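Side-chain contacts in CurD (Moorea producens 3L, PDB 5KP7), which probably carries out the condensation of the hydroxymethylglutaryl-CoA synthase family, within the thiolase-like superfamily, and binds 4'-phosphopantetheine: residues Tyr252-Tyr255 / Gln256-Glu260; Ala284-Asn287 / Met288-Leu292. The protein carries 3 engineered substitutions. One frame throughout, in Å; residues are numbered along the deposited sequence.

Interaction 1: residues Tyr252-Tyr255 / Gln256-Glu260; sequences YRHY and QNRVE. With SO4 (sulfate ion), chain D.
The Y255 ring carries V259 on one face and polar company at its rim. V259 CG2 sits 3.9 Å from the Y255 ring centroid, 15° off the ring normal, a CH-pi contact displaced toward CE1. Near the ring plane, Y255 OH donates to O1 of the sulfate at 3.0 Å, and the same hydroxyl is hydrogen-bonded to S360 OG. The second flat pair is H254 against the R258 guanidinium: H254 NE2 lies 3.4 Å from R258 CZ, over the middle of that group, with the two planes 34° apart. R258 CG stands anti to the carbonyl carbon (chi1 -68°) and the chain then runs extended to NE, which carries the guanidinium against H254; NH1 goes on to N215 O, while H254 ND1 is bonded to Y217 N. At the Y252 ring, Q256 OE1 approaches obliquely, amide and ring almost perpendicular, and one water joins them, accepting from Y252 OH and donating to Q256 OE1, both at 2.7 Å.

The contact falls at the helix end: V259, four residues on from Y255, is the first to leave helical angles, and Y255 O receives weak bonds from both R258 N and V259 N. Were Y255 replaced by an alanine, the V259 methyl would probably lose the ring it lies against and S360 OG its phenol partner.

The sulfate probably came from the crystallisation liquor, so its bond says little about function. With ND1 accepting from a backbone N-H, the imidazole is probably neutral, which would let the R258 cation lie against it without repulsion.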
loop_
_atom_site.group_PDB
_atom_site.type_symbol
_atom_site.label_atom_id
_atom_site.label_comp_id
_atom_site.label_asym_id
_atom_site.label_seq_id
_atom_site.Cartn_x
_atom_site.Cartn_y
_atom_site.Cartn_z
ATOM N N TYR A 252 0.685 -2.709 17.112
ATOM C CA TYR A 252 -0.162 -3.780 17.626
ATOM C C TYR A 252 -0.089 -3.855 19.159
ATOM O O TYR A 252 -1.117 -4.040 19.804
ATOM C CB TYR A 252 0.148 -5.142 16.991
ATOM C CG TYR A 252 -0.785 -6.213 17.526
ATOM C CD1 TYR A 252 -2.123 -6.248 17.127
ATOM C CD2 TYR A 252 -0.357 -7.146 18.477
ATOM C CE1 TYR A 252 -3.009 -7.163 17.653
ATOM C CE2 TYR A 252 -1.241 -8.066 18.994
ATOM C CZ TYR A 252 -2.558 -8.070 18.576
ATOM O OH TYR A 252 -3.418 -9.026 19.098
ATOM N N ARG A 253 1.099 -3.679 19.738
ATOM C CA ARG A 253 1.231 -3.696 21.210
ATOM C C ARG A 253 0.361 -2.613 21.827
ATOM O O ARG A 253 -0.290 -2.844 22.834
ATOM C CB ARG A 253 2.680 -3.517 21.658
ATOM C CG ARG A 253 2.804 -3.464 23.188
ATOM C CD ARG A 253 4.219 -3.601 23.730
ATOM N NE ARG A 253 4.857 -4.833 23.254
ATOM C CZ ARG A 253 5.894 -4.898 22.409
ATOM N NH1 ARG A 253 6.479 -3.810 21.923
ATOM N NH2 ARG A 253 6.369 -6.088 22.062
ATOM N N HIS A 254 0.350 -1.427 21.212
ATOM C CA HIS A 254 -0.462 -0.312 21.702
ATOM C C HIS A 254 -1.955 -0.668 21.645
ATOM O O HIS A 254 -2.710 -0.428 22.601
ATOM C CB HIS A 254 -0.126 0.957 20.903
ATOM C CG HIS A 254 -0.680 2.217 21.480
ATOM N ND1 HIS A 254 -1.092 3.276 20.701
ATOM C CD2 HIS A 254 -0.902 2.591 22.760
ATOM C CE1 HIS A 254 -1.514 4.256 21.467
ATOM N NE2 HIS A 254 -1.415 3.863 22.730
ATOM N N TYR A 255 -2.372 -1.298 20.549
ATOM C CA TYR A 255 -3.751 -1.764 20.429
ATOM C C TYR A 255 -4.062 -2.807 21.530
ATOM O O TYR A 255 -5.103 -2.728 22.197
ATOM C CB TYR A 255 -3.956 -2.326 19.031
ATOM C CG TYR A 255 -5.294 -2.949 18.722
ATOM C CD1 TYR A 255 -5.608 -4.218 19.192
ATOM C CD2 TYR A 255 -6.214 -2.309 17.874
ATOM C CE1 TYR A 255 -6.819 -4.823 18.880
ATOM C CE2 TYR A 255 -7.417 -2.905 17.545
ATOM C CZ TYR A 255 -7.719 -4.170 18.046
ATOM O OH TYR A 255 -8.917 -4.787 17.729
ATOM N N GLN A 256 -3.151 -3.752 21.710
ATOM C CA GLN A 256 -3.310 -4.814 22.720
ATOM C C GLN A 256 -3.451 -4.230 24.125
ATOM O O GLN A 256 -4.288 -4.704 24.928
ATOM C CB GLN A 256 -2.135 -5.794 22.614
ATOM C CG GLN A 256 -2.196 -6.987 23.537
ATOM C CD GLN A 256 -0.884 -7.747 23.559
ATOM O OE1 GLN A 256 -0.590 -8.549 22.674
ATOM N NE2 GLN A 256 -0.067 -7.458 24.571
ATOM N N ASN A 257 -2.667 -3.193 24.415
ATOM C CA ASN A 257 -2.778 -2.469 25.681
ATOM C C ASN A 257 -4.150 -1.835 25.894
ATOM O O ASN A 257 -4.630 -1.782 27.023
ATOM C CB ASN A 257 -1.665 -1.409 25.829
ATOM C CG ASN A 257 -0.280 -2.023 25.998
ATOM O OD1 ASN A 257 -0.123 -3.209 26.296
ATOM N ND2 ASN A 257 0.730 -1.205 25.810
ATOM N N ARG A 258 -4.798 -1.426 24.815
ATOM C CA ARG A 258 -6.114 -0.809 24.867
ATOM C C ARG A 258 -7.296 -1.749 24.738
ATOM O O ARG A 258 -8.386 -1.371 25.119
ATOM C CB ARG A 258 -6.223 0.241 23.781
ATOM C CG ARG A 258 -5.313 1.405 24.075
ATOM C CD ARG A 258 -5.240 2.373 22.944
ATOM N NE ARG A 258 -4.899 3.702 23.444
ATOM C CZ ARG A 258 -4.732 4.771 22.671
ATOM N NH1 ARG A 258 -4.822 4.663 21.348
ATOM N NH2 ARG A 258 -4.460 5.949 23.230
ATOM N N VAL A 259 -7.089 -2.951 24.219
ATOM C CA VAL A 259 -8.173 -3.898 23.961
ATOM C C VAL A 259 -7.883 -5.176 24.773
ATOM O O VAL A 259 -7.231 -6.109 24.315
ATOM C CB VAL A 259 -8.317 -4.185 22.447
ATOM C CG1 VAL A 259 -9.556 -5.026 22.166
ATOM C CG2 VAL A 259 -8.404 -2.899 21.659
ATOM N N GLU A 260 -8.383 -5.226 25.997
ATOM C CA GLU A 260 -7.966 -6.272 26.929
ATOM C C GLU A 260 -8.366 -7.671 26.460
ATOM O O GLU A 260 -9.507 -7.910 26.096
ATOM C CB GLU A 260 -8.511 -5.996 28.336
ATOM C CG GLU A 260 -8.018 -6.990 29.386
ATOM C CD GLU A 260 -8.606 -6.737 30.758
ATOM O OE1 GLU A 260 -8.852 -7.730 31.481
ATOM O OE2 GLU A 260 -8.817 -5.552 31.113
HETATM S S SO4 D . -11.985 -7.190 19.591
HETATM O O1 SO4 D . -10.719 -6.799 18.932
HETATM O O2 SO4 D . -13.019 -6.150 19.357
HETATM O O3 SO4 D . -11.767 -7.342 21.046
HETATM O O4 SO4 D . -12.432 -8.488 19.039
HETATM O O HOH W 1 -2.576 -9.988 21.455
#

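Interaction 2: residues Ala284-Asn287 / Met288-Leu292; sequences AHRN and MMRRL
R290 N donates to R286 O at 2.9 Å and 165°, one rung of an unbroken i to i+4 ladder in which M288, M289 and R291 likewise bond back to A284, H285 and N287. The same two arginines lie side by side, pointing the same way. R290 NH1 comes within 3.3 Å of R286 CD, so it is the aliphatic part of R286 that meets the R290 guanidinium, whose face also looks onto R286 CG and N287 N. R290 folds back because its chain, after CG leaves anti to the backbone N (chi1 -165°), bends at chi3. The guanidinium planes stand 44° apart, and R286 NE and R290 NH1 keep 4.6 Å between them. Each NH1 makes a salt bridge to an acidic side chain on the chain of another protein; this pair of arginines thus forms part of a protein-protein interface.

One residue earlier, on a neighbouring flank of the same helix, H285 and M289 run alongside each other. M289 CG rests over the imidazole face, a CH-pi contact 3.8 Å from the H285 ring centroid, and of the ring atoms NE2 is the nearest to M289 CG, at 3.5 Å. The sulfur stands obliquely to the ring, M289 SD being 4.8 Å from that centroid. H285 NE2 is held by D303 OD2, which probably helps to set the ring's rotation against M289.

The A284 side chain is about 9 Å from the bound 4'-phosphopantetheine. All this belongs to helix 278-293, packed between two others. H285, R286 and M289 face helix 297-307, with M289 meeting I300, D303 and R307, whereas A284 and M288 turn to L245 and C248 of helix 237-258.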
loop_
_atom_site.group_PDB
_atom_site.type_symbol
_atom_site.label_atom_id
_atom_site.label_comp_id
_atom_site.label_asym_id
_atom_site.label_seq_id
_atom_site.Cartn_x
_atom_site.Cartn_y
_atom_site.Cartn_z
ATOM N N ALA A 284 6.345 -10.247 7.589
ATOM C CA ALA A 284 5.804 -9.554 8.762
ATOM C C ALA A 284 4.844 -10.418 9.583
ATOM O O ALA A 284 4.948 -10.496 10.811
ATOM C CB ALA A 284 5.141 -8.242 8.350
ATOM N N HIS A 285 3.933 -11.096 8.892
ATOM C CA HIS A 285 2.981 -11.976 9.545
ATOM C C HIS A 285 3.740 -13.103 10.270
ATOM O O HIS A 285 3.393 -13.440 11.400
ATOM C CB HIS A 285 1.997 -12.549 8.509
ATOM C CG HIS A 285 1.166 -13.682 9.014
ATOM N ND1 HIS A 285 1.493 -14.993 8.758
ATOM C CD2 HIS A 285 0.037 -13.714 9.755
ATOM C CE1 HIS A 285 0.607 -15.788 9.325
ATOM N NE2 HIS A 285 -0.289 -15.037 9.932
ATOM N N ARG A 286 4.759 -13.652 9.623
ATOM C CA ARG A 286 5.566 -14.720 10.221
ATOM C C ARG A 286 6.250 -14.207 11.494
ATOM O O ARG A 286 6.207 -14.862 12.544
ATOM C CB ARG A 286 6.600 -15.218 9.222
ATOM C CG ARG A 286 7.595 -16.262 9.758
ATOM C CD ARG A 286 8.881 -16.204 8.937
ATOM N NE ARG A 286 8.597 -16.523 7.578
ATOM C CZ ARG A 286 9.004 -15.904 6.470
ATOM N NH1 ARG A 286 9.877 -14.904 6.434
ATOM N NH2 ARG A 286 8.542 -16.393 5.329
ATOM N N ASN A 287 6.828 -13.007 11.419
ATOM C CA ASN A 287 7.495 -12.422 12.586
ATOM C C ASN A 287 6.518 -12.215 13.749
ATOM O O ASN A 287 6.809 -12.550 14.907
ATOM C CB ASN A 287 8.169 -11.108 12.185
ATOM C CG ASN A 287 9.009 -10.511 13.296
ATOM O OD1 ASN A 287 8.842 -9.338 13.647
ATOM N ND2 ASN A 287 9.937 -11.286 13.814
ATOM N N MET A 288 5.342 -11.680 13.441
ATOM C CA MET A 288 4.320 -11.504 14.460
ATOM C C MET A 288 3.854 -12.820 15.100
ATOM O O MET A 288 3.734 -12.913 16.328
ATOM C CB MET A 288 3.104 -10.774 13.891
ATOM C CG MET A 288 3.393 -9.339 13.433
ATOM S SD MET A 288 3.578 -8.175 14.796
ATOM C CE MET A 288 1.860 -7.946 15.220
ATOM N N MET A 289 3.575 -13.822 14.261
ATOM C CA MET A 289 3.138 -15.144 14.753
ATOM C C MET A 289 4.224 -15.831 15.607
ATOM O O MET A 289 3.907 -16.411 16.654
ATOM C CB MET A 289 2.701 -16.050 13.603
ATOM C CG MET A 289 1.385 -15.642 12.932
ATOM S SD MET A 289 -0.064 -15.821 13.991
ATOM C CE MET A 289 -0.261 -17.596 14.042
ATOM N N ARG A 290 5.479 -15.758 15.168
ATOM C CA ARG A 290 6.618 -16.342 15.928
ATOM C C ARG A 290 6.699 -15.694 17.324
ATOM O O ARG A 290 6.804 -16.398 18.327
ATOM C CB ARG A 290 7.923 -16.153 15.125
ATOM C CG ARG A 290 9.178 -16.946 15.492
ATOM C CD ARG A 290 10.204 -16.944 14.323
ATOM N NE ARG A 290 10.388 -15.595 13.747
ATOM C CZ ARG A 290 10.704 -15.293 12.468
ATOM N NH1 ARG A 290 10.946 -16.237 11.551
ATOM N NH2 ARG A 290 10.798 -14.010 12.105
ATOM N N ARG A 291 6.616 -14.371 17.396
ATOM C CA ARG A 291 6.799 -13.661 18.671
ATOM C C ARG A 291 5.564 -13.751 19.584
ATOM O O ARG A 291 5.688 -14.050 20.782
ATOM C CB ARG A 291 7.189 -12.212 18.419
ATOM C CG ARG A 291 7.676 -11.458 19.666
ATOM C CD ARG A 291 7.995 -10.005 19.345
ATOM N NE ARG A 291 6.942 -9.462 18.498
ATOM C CZ ARG A 291 5.765 -8.964 18.908
ATOM N NH1 ARG A 291 5.452 -8.858 20.209
ATOM N NH2 ARG A 291 4.891 -8.551 17.986
ATOM N N LEU A 292 4.371 -13.558 19.028
ATOM C CA LEU A 292 3.161 -13.474 19.854
ATOM C C LEU A 292 2.575 -14.840 20.209
ATOM O O LEU A 292 2.016 -15.011 21.283
ATOM C CB LEU A 292 2.098 -12.626 19.164
ATOM C CG LEU A 292 2.472 -11.150 19.026
ATOM C CD1 LEU A 292 1.549 -10.462 18.032
ATOM C CD2 LEU A 292 2.447 -10.448 20.379
#

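Interactions 1 and 2 are successive along the chain and sit on two helices that pack together, 237-258 and 278-293, with centres 16 Å apart. They meet directly: Y252 CB touches M288 CE at 3.7 Å, and Y252 CE2 touches L292 CD1 at 3.8 Å. Where their polar ends meet, R253 NH2 and R291 NH1 approach as like charges, with E249 forming a salt bridge to the first and a long, weak ion pair with the second. Interaction 1 is the partly buried end of a helix, lying against strand 208-219, with aromatic, imidazole-guanidinium and water-mediated contacts. Interaction 2, mostly buried, lies within its helix and sends R286 and R290 to the chain of another protein.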